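Local coordinates for putative polyketide synthase (PDB 6HP2), which is the O-methyltransferase domain of a modular polyketide synthase, binds S-adenosyl-L-homocysteine, and probably serves in synthesis of the antibiotic bacillaene, at residues Q232-E237 and C303-S308; I202-G207 and P219-W224; N178-F183 and I225-E230; I238-P243 and S311-Y316. All blocks are in the same frame, centred on the assembly; numbering follows the deposited sequence.

Interaction 1 (Q232-E237 and C303-S308)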
loop_
_atom_site.group_PDB
_atom_site.type_symbol
_atom_site.label_atom_id
_atom_site.label_comp_id
_atom_site.label_asym_id
_atom_site.label_seq_id
_atom_site.Cartn_x
_atom_site.Cartn_y
_atom_site.Cartn_z
ATOM N N GLN A 232 7.748 -17.359 7.259
ATOM C CA GLN A 232 9.113 -17.350 6.725
ATOM C C GLN A 232 9.565 -15.967 6.264
ATOM O O GLN A 232 10.543 -15.830 5.530
ATOM C CB GLN A 232 9.243 -18.351 5.573
ATOM C CG GLN A 232 8.995 -19.824 5.939
ATOM C CD GLN A 232 7.523 -20.175 6.026
ATOM O OE1 GLN A 232 6.755 -19.932 5.094
ATOM N NE2 GLN A 232 7.120 -20.749 7.150
ATOM N N LEU A 233 8.898 -14.913 6.677
ATOM C CA LEU A 233 9.266 -13.595 6.197
ATOM C C LEU A 233 10.011 -12.784 7.242
ATOM O O LEU A 233 9.702 -12.824 8.433
ATOM C CB LEU A 233 8.002 -12.846 5.747
ATOM C CG LEU A 233 7.269 -13.475 4.591
ATOM C CD1 LEU A 233 5.836 -12.841 4.383
ATOM C CD2 LEU A 233 8.030 -13.353 3.273
ATOM N N VAL A 234 10.932 -11.961 6.779
ATOM C CA VAL A 234 11.618 -11.018 7.626
ATOM C C VAL A 234 11.601 -9.666 6.983
ATOM O O VAL A 234 11.537 -9.536 5.762
ATOM C CB VAL A 234 13.086 -11.470 7.907
ATOM C CG1 VAL A 234 13.024 -12.738 8.704
ATOM C CG2 VAL A 234 13.821 -11.687 6.605
ATOM N N ILE A 235 11.724 -8.672 7.841
ATOM C CA ILE A 235 11.732 -7.282 7.454
ATOM C C ILE A 235 13.122 -6.900 7.008
ATOM O O ILE A 235 14.046 -6.873 7.816
ATOM C CB ILE A 235 11.258 -6.394 8.600
ATOM C CG1 ILE A 235 9.823 -6.722 8.946
ATOM C CG2 ILE A 235 11.489 -4.929 8.211
ATOM C CD1 ILE A 235 9.402 -6.156 10.350
ATOM N N ASP A 236 13.252 -6.516 5.733
ATOM C CA ASP A 236 14.517 -5.982 5.266
ATOM C C ASP A 236 14.601 -4.488 5.560
ATOM O O ASP A 236 15.682 -3.965 5.890
ATOM C CB ASP A 236 14.674 -6.270 3.756
ATOM C CG ASP A 236 16.069 -5.909 3.246
ATOM O OD1 ASP A 236 17.050 -6.404 3.831
ATOM O OD2 ASP A 236 16.163 -5.123 2.299
ATOM N N GLU A 237 13.467 -3.797 5.430
ATOM C CA GLU A 237 13.370 -2.371 5.636
ATOM C C GLU A 237 11.951 -2.043 6.056
ATOM O O GLU A 237 10.978 -2.621 5.533
ATOM C CB GLU A 237 13.745 -1.619 4.351
ATOM C CG GLU A 237 13.938 -0.134 4.546
ATOM C CD GLU A 237 14.635 0.552 3.363
ATOM O OE1 GLU A 237 15.088 -0.151 2.457
ATOM O OE2 GLU A 237 14.725 1.793 3.342
ATOM N N CYS A 303 11.882 -13.887 14.387
ATOM C CA CYS A 303 11.226 -12.963 15.325
ATOM C C CYS A 303 12.194 -11.915 15.834
ATOM O O CYS A 303 11.870 -10.729 15.883
ATOM C CB CYS A 303 10.639 -13.730 16.518
ATOM S SG CYS A 303 9.139 -14.592 16.051
ATOM N N GLU A 304 13.404 -12.337 16.198
ATOM C CA GLU A 304 14.373 -11.400 16.739
ATOM C C GLU A 304 14.793 -10.406 15.680
ATOM O O GLU A 304 14.947 -9.212 15.967
ATOM C CB GLU A 304 15.597 -12.166 17.301
ATOM C CG GLU A 304 15.176 -13.047 18.463
ATOM C CD GLU A 304 16.329 -13.857 19.034
ATOM O OE1 GLU A 304 16.220 -14.262 20.215
ATOM O OE2 GLU A 304 17.327 -14.073 18.294
ATOM N N TRP A 305 14.927 -10.863 14.431
ATOM C CA TRP A 305 15.250 -9.922 13.364
ATOM C C TRP A 305 14.130 -8.903 13.182
ATOM O O TRP A 305 14.356 -7.683 13.100
ATOM C CB TRP A 305 15.472 -10.693 12.076
ATOM C CG TRP A 305 15.915 -9.841 10.948
ATOM C CD1 TRP A 305 15.141 -9.180 10.064
ATOM C CD2 TRP A 305 17.282 -9.505 10.635
ATOM N NE1 TRP A 305 15.934 -8.492 9.182
ATOM C CE2 TRP A 305 17.253 -8.665 9.518
ATOM C CE3 TRP A 305 18.524 -9.836 11.202
ATOM C CZ2 TRP A 305 18.423 -8.148 8.935
ATOM C CZ3 TRP A 305 19.682 -9.328 10.621
ATOM C CH2 TRP A 305 19.621 -8.495 9.503
ATOM N N ASN A 306 12.899 -9.383 13.105
ATOM C CA ASN A 306 11.785 -8.461 12.877
ATOM C C ASN A 306 11.626 -7.475 14.027
ATOM O O ASN A 306 11.326 -6.292 13.800
ATOM C CB ASN A 306 10.526 -9.268 12.642
ATOM C CG ASN A 306 10.556 -10.012 11.296
ATOM O OD1 ASN A 306 11.334 -9.684 10.385
ATOM N ND2 ASN A 306 9.720 -11.030 11.180
ATOM N N ALA A 307 11.839 -7.940 15.274
ATOM C CA ALA A 307 11.673 -7.059 16.412
ATOM C C ALA A 307 12.706 -5.945 16.370
ATOM O O ALA A 307 12.406 -4.803 16.721
ATOM C CB ALA A 307 11.812 -7.852 17.709
ATOM N N SER A 308 13.936 -6.271 15.966
ATOM C CA SER A 308 15.001 -5.279 15.859
ATOM C C SER A 308 14.681 -4.229 14.793
ATOM O O SER A 308 14.917 -3.025 14.976
ATOM C CB SER A 308 16.332 -6.003 15.525
ATOM O OG SER A 308 17.366 -5.083 15.280
#

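Interaction 2 (I202-G207 and P219-W224)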
loop_
_atom_site.group_PDB
_atom_site.type_symbol
_atom_site.label_atom_id
_atom_site.label_comp_id
_atom_site.label_asym_id
_atom_site.label_seq_id
_atom_site.Cartn_x
_atom_site.Cartn_y
_atom_site.Cartn_z
ATOM N N ILE A 202 0.434 -0.442 11.494
ATOM C CA ILE A 202 0.853 -1.117 12.722
ATOM C C ILE A 202 0.120 -0.460 13.903
ATOM O O ILE A 202 0.107 0.781 14.027
ATOM C CB ILE A 202 2.367 -1.012 12.925
ATOM C CG1 ILE A 202 3.115 -1.619 11.744
ATOM C CG2 ILE A 202 2.801 -1.625 14.266
ATOM C CD1 ILE A 202 4.634 -1.317 11.821
ATOM N N ALA A 203 -0.428 -1.274 14.800
ATOM C CA ALA A 203 -1.099 -0.735 15.972
ATOM C C ALA A 203 -0.053 -0.626 17.084
ATOM O O ALA A 203 0.670 -1.589 17.357
ATOM C CB ALA A 203 -2.271 -1.620 16.378
ATOM N N ASN A 204 0.035 0.542 17.717
ATOM C CA ASN A 204 1.003 0.796 18.793
ATOM C C ASN A 204 0.440 0.538 20.172
ATOM O O ASN A 204 0.928 1.083 21.162
ATOM C CB ASN A 204 1.515 2.220 18.667
ATOM C CG ASN A 204 2.241 2.415 17.377
ATOM O OD1 ASN A 204 3.084 1.549 17.018
ATOM N ND2 ASN A 204 1.868 3.425 16.595
ATOM N N THR A 205 -0.526 -0.346 20.255
ATOM C CA THR A 205 -1.264 -0.667 21.450
ATOM C C THR A 205 -0.957 -2.096 21.872
ATOM O O THR A 205 -0.373 -2.900 21.145
ATOM C CB THR A 205 -2.760 -0.481 21.169
ATOM O OG1 THR A 205 -3.047 -1.076 19.895
ATOM C CG2 THR A 205 -3.102 0.963 21.108
ATOM N N ARG A 206 -1.363 -2.427 23.083
ATOM C CA ARG A 206 -1.123 -3.769 23.582
ATOM C C ARG A 206 -1.933 -4.806 22.820
ATOM O O ARG A 206 -1.457 -5.927 22.627
ATOM C CB ARG A 206 -1.457 -3.835 25.068
ATOM C CG ARG A 206 -0.421 -3.155 25.939
ATOM C CD ARG A 206 -0.708 -3.432 27.402
ATOM N NE ARG A 206 0.251 -2.796 28.291
ATOM C CZ ARG A 206 0.148 -2.813 29.615
ATOM N NH1 ARG A 206 -0.879 -3.429 30.188
ATOM N NH2 ARG A 206 1.066 -2.211 30.363
ATOM N N GLY A 207 -3.161 -4.460 22.403
ATOM C CA GLY A 207 -3.979 -5.329 21.594
ATOM C C GLY A 207 -4.255 -4.754 20.206
ATOM O O GLY A 207 -4.097 -3.545 19.952
ATOM N N PRO A 219 -2.878 -5.327 13.131
ATOM C CA PRO A 219 -2.091 -6.070 14.124
ATOM C C PRO A 219 -1.153 -5.161 14.876
ATOM O O PRO A 219 -0.706 -4.140 14.358
ATOM C CB PRO A 219 -1.286 -7.081 13.267
ATOM C CG PRO A 219 -2.033 -7.119 11.926
ATOM C CD PRO A 219 -2.553 -5.746 11.738
ATOM N N THR A 220 -0.866 -5.551 16.124
ATOM C CA THR A 220 0.131 -4.871 16.910
ATOM C C THR A 220 1.536 -5.134 16.377
ATOM O O THR A 220 1.773 -6.012 15.549
ATOM C CB THR A 220 0.074 -5.368 18.360
ATOM O OG1 THR A 220 0.450 -6.755 18.370
ATOM C CG2 THR A 220 -1.339 -5.225 18.951
ATOM N N VAL A 221 2.503 -4.426 16.964
ATOM C CA VAL A 221 3.920 -4.698 16.677
ATOM C C VAL A 221 4.223 -6.181 16.863
ATOM O O VAL A 221 4.771 -6.837 15.989
ATOM C CB VAL A 221 4.813 -3.842 17.592
ATOM C CG1 VAL A 221 6.272 -4.283 17.506
ATOM C CG2 VAL A 221 4.638 -2.354 17.241
ATOM N N GLN A 222 3.895 -6.721 18.036
ATOM C CA GLN A 222 4.234 -8.088 18.331
ATOM C C GLN A 222 3.536 -9.051 17.385
ATOM O O GLN A 222 4.120 -10.067 16.988
ATOM C CB GLN A 222 3.893 -8.400 19.807
ATOM C CG GLN A 222 4.369 -9.773 20.228
ATOM C CD GLN A 222 5.913 -9.933 20.160
ATOM O OE1 GLN A 222 6.673 -8.985 20.387
ATOM N NE2 GLN A 222 6.364 -11.143 19.829
ATOM N N GLU A 223 2.287 -8.768 17.026
ATOM C CA GLU A 223 1.572 -9.652 16.117
ATOM C C GLU A 223 2.200 -9.624 14.719
ATOM O O GLU A 223 2.235 -10.645 14.037
ATOM C CB GLU A 223 0.060 -9.280 16.066
ATOM C CG GLU A 223 -0.689 -9.609 17.313
ATOM C CD GLU A 223 -2.143 -9.106 17.300
ATOM O OE1 GLU A 223 -2.420 -8.069 16.666
ATOM O OE2 GLU A 223 -2.989 -9.762 17.922
ATOM N N TRP A 224 2.697 -8.465 14.272
ATOM C CA TRP A 224 3.348 -8.390 12.971
ATOM C C TRP A 224 4.647 -9.173 12.950
ATOM O O TRP A 224 4.935 -9.908 11.997
ATOM C CB TRP A 224 3.629 -6.919 12.624
ATOM C CG TRP A 224 2.555 -6.242 11.868
ATOM C CD1 TRP A 224 1.776 -5.220 12.284
ATOM C CD2 TRP A 224 2.247 -6.436 10.481
ATOM N NE1 TRP A 224 0.966 -4.788 11.257
ATOM C CE2 TRP A 224 1.229 -5.528 10.142
ATOM C CE3 TRP A 224 2.724 -7.319 9.504
ATOM C CZ2 TRP A 224 0.639 -5.475 8.870
ATOM C CZ3 TRP A 224 2.137 -7.255 8.215
ATOM C CH2 TRP A 224 1.126 -6.329 7.924
HETATM O O HOH W 1 2.188 -2.777 19.731
HETATM O O HOH W 2 0.011 -8.150 20.703
#

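Interaction 3 (N178-F183 and I225-E230)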
loop_
_atom_site.group_PDB
_atom_site.type_symbol
_atom_site.label_atom_id
_atom_site.label_comp_id
_atom_site.label_asym_id
_atom_site.label_seq_id
_atom_site.Cartn_x
_atom_site.Cartn_y
_atom_site.Cartn_z
ATOM N N ASN A 178 -8.512 -12.480 7.897
ATOM C CA ASN A 178 -7.819 -13.762 8.068
ATOM C C ASN A 178 -6.381 -13.599 7.601
ATOM O O ASN A 178 -6.021 -13.946 6.476
ATOM C CB ASN A 178 -8.579 -14.861 7.335
ATOM C CG ASN A 178 -10.006 -15.031 7.883
ATOM O OD1 ASN A 178 -10.974 -14.848 7.169
ATOM N ND2 ASN A 178 -10.128 -15.336 9.183
ATOM N N LYS A 179 -5.548 -13.122 8.517
ATOM C CA LYS A 179 -4.172 -12.761 8.193
ATOM C C LYS A 179 -3.334 -13.982 7.841
ATOM O O LYS A 179 -2.431 -13.904 6.990
ATOM C CB LYS A 179 -3.513 -12.060 9.375
ATOM C CG LYS A 179 -4.343 -10.932 10.018
ATOM C CD LYS A 179 -4.366 -9.718 9.193
ATOM C CE LYS A 179 -5.131 -8.559 9.948
ATOM N NZ LYS A 179 -5.512 -7.485 9.038
ATOM N N HIS A 180 -3.577 -15.107 8.527
ATOM C CA HIS A 180 -2.751 -16.279 8.267
ATOM C C HIS A 180 -3.099 -16.894 6.931
ATOM O O HIS A 180 -2.200 -17.388 6.233
ATOM C CB HIS A 180 -2.866 -17.306 9.390
ATOM C CG HIS A 180 -2.140 -16.894 10.625
ATOM N ND1 HIS A 180 -0.761 -16.918 10.705
ATOM C CD2 HIS A 180 -2.586 -16.405 11.809
ATOM C CE1 HIS A 180 -0.391 -16.493 11.903
ATOM N NE2 HIS A 180 -1.475 -16.164 12.583
ATOM N N GLY A 181 -4.376 -16.851 6.546
ATOM C CA GLY A 181 -4.728 -17.256 5.196
ATOM C C GLY A 181 -3.962 -16.446 4.178
ATOM O O GLY A 181 -3.328 -16.990 3.275
ATOM N N LEU A 182 -4.012 -15.125 4.324
ATOM C CA LEU A 182 -3.351 -14.225 3.393
ATOM C C LEU A 182 -1.857 -14.493 3.315
ATOM O O LEU A 182 -1.298 -14.623 2.225
ATOM C CB LEU A 182 -3.610 -12.791 3.831
ATOM C CG LEU A 182 -2.890 -11.714 3.038
ATOM C CD1 LEU A 182 -3.305 -11.696 1.572
ATOM C CD2 LEU A 182 -3.134 -10.410 3.760
ATOM N N PHE A 183 -1.175 -14.564 4.452
ATOM C CA PHE A 183 0.296 -14.678 4.388
ATOM C C PHE A 183 0.751 -16.083 4.077
ATOM O O PHE A 183 1.846 -16.267 3.563
ATOM C CB PHE A 183 0.942 -14.102 5.670
ATOM C CG PHE A 183 1.063 -12.598 5.597
ATOM C CD1 PHE A 183 2.181 -12.018 5.059
ATOM C CD2 PHE A 183 0.023 -11.744 6.047
ATOM C CE1 PHE A 183 2.267 -10.648 4.951
ATOM C CE2 PHE A 183 0.125 -10.343 5.897
ATOM C CZ PHE A 183 1.241 -9.816 5.382
ATOM N N ILE A 225 5.416 -9.069 14.029
ATOM C CA ILE A 225 6.648 -9.828 14.166
ATOM C C ILE A 225 6.385 -11.314 13.980
ATOM O O ILE A 225 7.080 -12.013 13.221
ATOM C CB ILE A 225 7.271 -9.538 15.541
ATOM C CG1 ILE A 225 7.797 -8.103 15.576
ATOM C CG2 ILE A 225 8.353 -10.637 15.915
ATOM C CD1 ILE A 225 8.239 -7.668 17.016
ATOM N N GLU A 226 5.413 -11.824 14.714
ATOM C CA GLU A 226 5.086 -13.247 14.709
ATOM C C GLU A 226 4.356 -13.702 13.448
ATOM O O GLU A 226 4.586 -14.828 12.970
ATOM C CB GLU A 226 4.265 -13.557 15.952
ATOM C CG GLU A 226 5.095 -13.404 17.242
ATOM C CD GLU A 226 4.243 -13.455 18.529
ATOM O OE1 GLU A 226 3.007 -13.682 18.483
ATOM O OE2 GLU A 226 4.827 -13.187 19.585
ATOM N N LEU A 227 3.473 -12.859 12.923
ATOM C CA LEU A 227 2.757 -13.194 11.702
ATOM C C LEU A 227 3.742 -13.371 10.547
ATOM O O LEU A 227 3.685 -14.351 9.802
ATOM C CB LEU A 227 1.750 -12.098 11.369
ATOM C CG LEU A 227 1.026 -12.179 10.014
ATOM C CD1 LEU A 227 0.170 -13.440 9.988
ATOM C CD2 LEU A 227 0.177 -10.934 9.785
ATOM N N LEU A 228 4.656 -12.422 10.389
ATOM C CA LEU A 228 5.654 -12.523 9.334
ATOM C C LEU A 228 6.577 -13.705 9.572
ATOM O O LEU A 228 6.755 -14.520 8.676
ATOM C CB LEU A 228 6.465 -11.237 9.222
ATOM C CG LEU A 228 5.669 -10.010 8.881
ATOM C CD1 LEU A 228 6.594 -8.789 8.862
ATOM C CD2 LEU A 228 4.967 -10.123 7.529
ATOM N N ALA A 229 7.159 -13.820 10.787
ATOM C CA ALA A 229 8.072 -14.911 11.096
ATOM C C ALA A 229 7.392 -16.260 10.864
ATOM O O ALA A 229 8.007 -17.199 10.360
ATOM C CB ALA A 229 8.550 -14.844 12.576
ATOM N N GLU A 230 6.092 -16.360 11.164
ATOM C CA GLU A 230 5.395 -17.643 11.005
ATOM C C GLU A 230 5.360 -18.065 9.543
ATOM O O GLU A 230 5.386 -19.264 9.238
ATOM C CB GLU A 230 3.968 -17.561 11.538
ATOM C CG GLU A 230 3.211 -18.853 11.385
ATOM C CD GLU A 230 3.715 -19.911 12.352
ATOM O OE1 GLU A 230 4.199 -19.531 13.441
ATOM O OE2 GLU A 230 3.663 -21.116 12.003
#

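Interaction 4 (I238-P243 and S311-Y316)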
loop_
_atom_site.group_PDB
_atom_site.type_symbol
_atom_site.label_atom_id
_atom_site.label_comp_id
_atom_site.label_asym_id
_atom_site.label_seq_id
_atom_site.Cartn_x
_atom_site.Cartn_y
_atom_site.Cartn_z
ATOM N N ILE A 238 11.830 -1.191 7.066
ATOM C CA ILE A 238 10.520 -0.695 7.529
ATOM C C ILE A 238 10.651 0.814 7.667
ATOM O O ILE A 238 11.596 1.309 8.293
ATOM C CB ILE A 238 10.057 -1.365 8.838
ATOM C CG1 ILE A 238 8.744 -0.798 9.381
ATOM C CG2 ILE A 238 11.182 -1.246 9.942
ATOM C CD1 ILE A 238 7.539 -1.306 8.691
ATOM N N ILE A 239 9.745 1.557 7.023
ATOM C CA ILE A 239 9.819 2.986 6.999
ATOM C C ILE A 239 8.553 3.584 7.597
ATOM O O ILE A 239 7.467 3.217 7.183
ATOM C CB ILE A 239 9.953 3.467 5.550
ATOM C CG1 ILE A 239 11.281 3.000 4.946
ATOM C CG2 ILE A 239 9.830 4.968 5.487
ATOM C CD1 ILE A 239 11.340 3.118 3.439
ATOM N N ASP A 240 8.673 4.523 8.532
ATOM C CA ASP A 240 7.486 5.092 9.156
ATOM C C ASP A 240 7.082 6.414 8.485
ATOM O O ASP A 240 7.863 7.363 8.476
ATOM C CB ASP A 240 7.753 5.331 10.641
ATOM C CG ASP A 240 6.521 5.802 11.386
ATOM O OD1 ASP A 240 5.446 5.882 10.760
ATOM O OD2 ASP A 240 6.630 6.087 12.595
ATOM N N VAL A 241 5.876 6.479 7.918
ATOM C CA VAL A 241 5.406 7.694 7.263
ATOM C C VAL A 241 4.284 8.388 8.032
ATOM O O VAL A 241 3.673 9.322 7.518
ATOM C CB VAL A 241 4.867 7.396 5.854
ATOM C CG1 VAL A 241 5.030 8.611 4.962
ATOM C CG2 VAL A 241 5.555 6.182 5.249
ATOM N N SER A 242 4.020 7.948 9.260
ATOM C CA SER A 242 2.921 8.505 10.053
ATOM C C SER A 242 2.868 10.036 10.144
ATOM O O SER A 242 1.806 10.619 9.934
ATOM C CB SER A 242 2.884 7.891 11.460
ATOM O OG SER A 242 3.068 6.490 11.408
ATOM N N PRO A 243 3.999 10.696 10.449
ATOM C CA PRO A 243 3.863 12.154 10.546
ATOM C C PRO A 243 3.472 12.809 9.224
ATOM O O PRO A 243 2.636 13.710 9.214
ATOM C CB PRO A 243 5.262 12.620 10.981
ATOM C CG PRO A 243 5.985 11.390 11.421
ATOM C CD PRO A 243 5.396 10.268 10.627
ATOM N N SER A 311 12.039 -1.838 16.075
ATOM C CA SER A 311 12.448 -0.964 17.163
ATOM C C SER A 311 13.112 0.296 16.638
ATOM O O SER A 311 13.325 1.232 17.403
ATOM C CB SER A 311 13.393 -1.700 18.136
ATOM O OG SER A 311 14.692 -1.859 17.563
ATOM N N LYS A 312 13.388 0.383 15.338
ATOM C CA LYS A 312 14.069 1.567 14.779
ATOM C C LYS A 312 13.594 1.766 13.341
ATOM O O LYS A 312 14.323 1.701 12.362
ATOM C CB LYS A 312 15.586 1.420 14.878
ATOM C CG LYS A 312 16.141 0.158 14.302
ATOM C CD LYS A 312 17.638 0.069 14.612
ATOM C CE LYS A 312 18.342 -0.925 13.708
ATOM N NZ LYS A 312 17.865 -2.314 13.922
ATOM N N LYS A 313 12.307 2.019 13.192
ATOM C CA LYS A 313 11.738 2.298 11.886
ATOM C C LYS A 313 12.387 3.520 11.275
ATOM O O LYS A 313 12.710 4.476 11.971
ATOM C CB LYS A 313 10.235 2.517 12.081
ATOM C CG LYS A 313 9.510 1.377 12.642
ATOM C CD LYS A 313 8.001 1.671 12.730
ATOM C CE LYS A 313 7.738 2.502 14.046
ATOM N NZ LYS A 313 6.346 3.025 14.127
ATOM N N ARG A 314 12.597 3.483 9.956
ATOM C CA ARG A 314 13.275 4.597 9.310
ATOM C C ARG A 314 12.265 5.694 9.081
ATOM O O ARG A 314 11.199 5.414 8.551
ATOM C CB ARG A 314 13.893 4.180 7.968
ATOM C CG ARG A 314 14.892 3.021 8.107
ATOM C CD ARG A 314 15.610 2.733 6.807
ATOM N NE ARG A 314 16.378 3.886 6.351
ATOM C CZ ARG A 314 17.139 3.888 5.261
ATOM N NH1 ARG A 314 17.248 2.795 4.517
ATOM N NH2 ARG A 314 17.795 4.981 4.923
ATOM N N PRO A 315 12.585 6.940 9.413
ATOM C CA PRO A 315 11.697 8.059 9.017
ATOM C C PRO A 315 11.603 8.212 7.506
ATOM O O PRO A 315 12.603 8.161 6.773
ATOM C CB PRO A 315 12.326 9.311 9.665
ATOM C CG PRO A 315 13.272 8.745 10.764
ATOM C CD PRO A 315 13.738 7.373 10.254
ATOM N N TYR A 316 10.399 8.396 6.965
ATOM C CA TYR A 316 10.220 8.550 5.512
ATOM C C TYR A 316 11.074 9.660 4.877
ATOM O O TYR A 316 11.567 9.493 3.762
ATOM C CB TYR A 316 8.723 8.727 5.213
ATOM C CG TYR A 316 8.355 8.952 3.769
ATOM C CD1 TYR A 316 8.225 7.885 2.895
ATOM C CD2 TYR A 316 8.086 10.227 3.291
ATOM C CE1 TYR A 316 7.868 8.080 1.578
ATOM C CE2 TYR A 316 7.727 10.433 1.975
ATOM C CZ TYR A 316 7.618 9.355 1.124
ATOM O OH TYR A 316 7.262 9.541 -0.189
#

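Interaction 1 (Q232-E237 and C303-S308)
N306 and W305, neighbours on helix 299-310, reach across to the backbone of strand 233-240 in the mixed sheet of this Rossmann-like methyltransferase fold. Between segments 232-237 and 303-308 the side-chain amide of N306 makes two bonds that straddle V234. Its ND2 gives a nearly linear bond, 178° at the hydrogen, to L233 O at 3.3 Å, and the oxygen lies practically in the plane of the amide. The other end, N306 OD1, accepts from I235 N at 2.8 Å. Gripped at both ends, the amide has its rotation fixed and its N/O assignment settled, and V234 CA sits against it, 3.1 Å from N306 OD1. I235 adds packing, its CG1 3.6 Å from the same oxygen.

W305 takes the next carbonyl on this side of the strand, that of I235. Its CG stands anti to the backbone N (chi1 -175°), which carries the indole out to the strand, where CD1 packs on V234 CB at 3.8 Å.

Further out, I235 and N306 both rest on L228 of helix 221-230, and I225 O takes a second, weak bond from N306 ND2. That helix ends in a Schellman motif with Q232 as its C-prime residue, which delivers the chain straight into L233. Axes of the strand and helix segments run 28° apart, 7.2 Å at closest approach. The bond that finishes the contact, W305 NE1 to I235 O, is 2.8 Å long and noticeably bent, with the oxygen at the ring edge, near the indole plane, and the donor above the carbonyl plane.

Interaction 2 (I202-G207 and P219-W224)
A203 and T220 form a single backbone bridge where strand 194-203 ends and helix 221-230 begins. Of its hydrogen bonds, A203 N to P219 O is the firm one, at 2.9 Å and 167°, whereas V221 N to A203 O is weak at 3.4 Å. One water reinforces the weaker side, donating to A203 O and T205 O and accepting from V221 N; another joins R206 O to T220 OG1.

The helix start is a capping box. T220 OG1 accepts from E223 N at 3.0 Å, and E223 OE1 in return accepts from T220 N, on its anti side. With OG1 placed between the backbone N and carbonyl carbon (chi1 65°), the methyl CG2 is turned to the 205-207 loop, lying 3.2 Å from G207 C.

Apolar packing falls to I202, which uses both branches. CG2 touches V221 CG2 at 3.6 Å, while CG1 meets the indole of W224 at 3.9 Å from CD1. The indole nitrogen is bonded to Y201 O, and P219 CG lies over one face of the ring.

T220 thus divides its work: its hydroxyl serves the cap and the water to R206 O, its N-H meets E223, and its methyl packs on the loop. E223 N is met by the cap, while V221 N relies on a weak bond and a water.

Interaction 3 (N178-F183 and I225-E230)
Helices 179-188 and 221-230 pack side by side here, the segment axes 10.2 Å apart at closest approach and crossing at -38°, with H180 level with L227 and F183 with L228. L227 is the residue that fills the space between them. With chi1 at 172° its side chain swings away from its own N, and the two methyls then go to different partners. CD1 sits over one face of the H180 imidazole, displaced toward the rim, in a CH-pi contact 3.9 Å from the ring centroid. E230 also comes up to this imidazole, with its aliphatic CG 4.3 Å from H180 CE1. L227 CD2 takes the other direction, packing against K179 CB at 3.9 Å and F183 CD2 at 3.8 Å. Across the phenyl, L228 CD2 comes to F183 CE1, also at 3.8 Å, from the same side of the ring plane.

The polar ends turn elsewhere. K179 bends at chi2, and its NZ bonds to the carbonyls of I176, S173 and S217. H180 ND1 pairs with H231 NE2.

No hydrogen bond crosses between the two segments, so the pairing depends on van der Waals and CH-pi contact; the lysine and histidine lend carbon and ring surface while their nitrogens are satisfied by other parts of the chain.

Interaction 4 (I238-P243 and S311-Y316)
V241 lies over the ring of Y316 at the point where strand 314-315 joins the mixed sheet as its outermost parallel strand, beside 233-240. V241 CG1 stands above one face of the phenol, offset toward the rim, 3.5 Å from Y316 CG, in a CH-pi contact 26° off the ring normal. I239 CG2 lies near the ring plane, beyond its edge, and packs on Y316 CB at 3.9 Å; the isoleucine's other branch approaches R314 CB. The phenol hydroxyl is taken by E82 of helix 70-88, and M83 and V86 of that helix also touch the Y316 side chain.

D240 points to the other face of the sheet from I239 and R314, and K313 comes to it from the loop before the strand. The lysine, bent at chi3 (-82°), folds over to bring NZ to 3.4 Å from D240 OD2, a weak hydrogen bond within a salt bridge. Nearer the backbone, K313 CG packs 4.0 Å from I238 CG1. The second carboxylate oxygen, D240 OD1, closes an Asx turn by accepting from S242 N, and takes S242 OG on its syn lone pair; these two bonds probably do most to fix the carboxylate, with OD2 only weakly held.

The end of the R314 side chain turns away from I239, and its guanidinium pairs with E237 and E318. Behind these groups runs the parallel backbone pairing: R314 N to I238 O at 2.9 Å, D240 N to R314 O at 2.7 Å. A third bond carries it to the start of helix 316-326, Y316 N donating to D240 O at 3.1 Å.

Overall arrangement
From the N terminus, interaction 3 opens first, at helix 179-188, and closes on the second half of helix 221-230. Within that loop lies the shorter one of interaction 2, running from the end of strand 194-203 to the start of the same helix; W224 and F183 touch where the two meet. Interactions 1 and 4 open only after both of these have closed. Both start on strand 233-240, and their loops cross: interaction 1 closes on helix 299-310 before interaction 4 closes on strand 314-315. The salt bridge E237-R314 joins them, and L233 N to L228 O probably bonds interaction 1 to interaction 3. Together they join helices 179-188, 221-230 and 299-310 to one another and to the sheet, and add edge strand 314-315 to it.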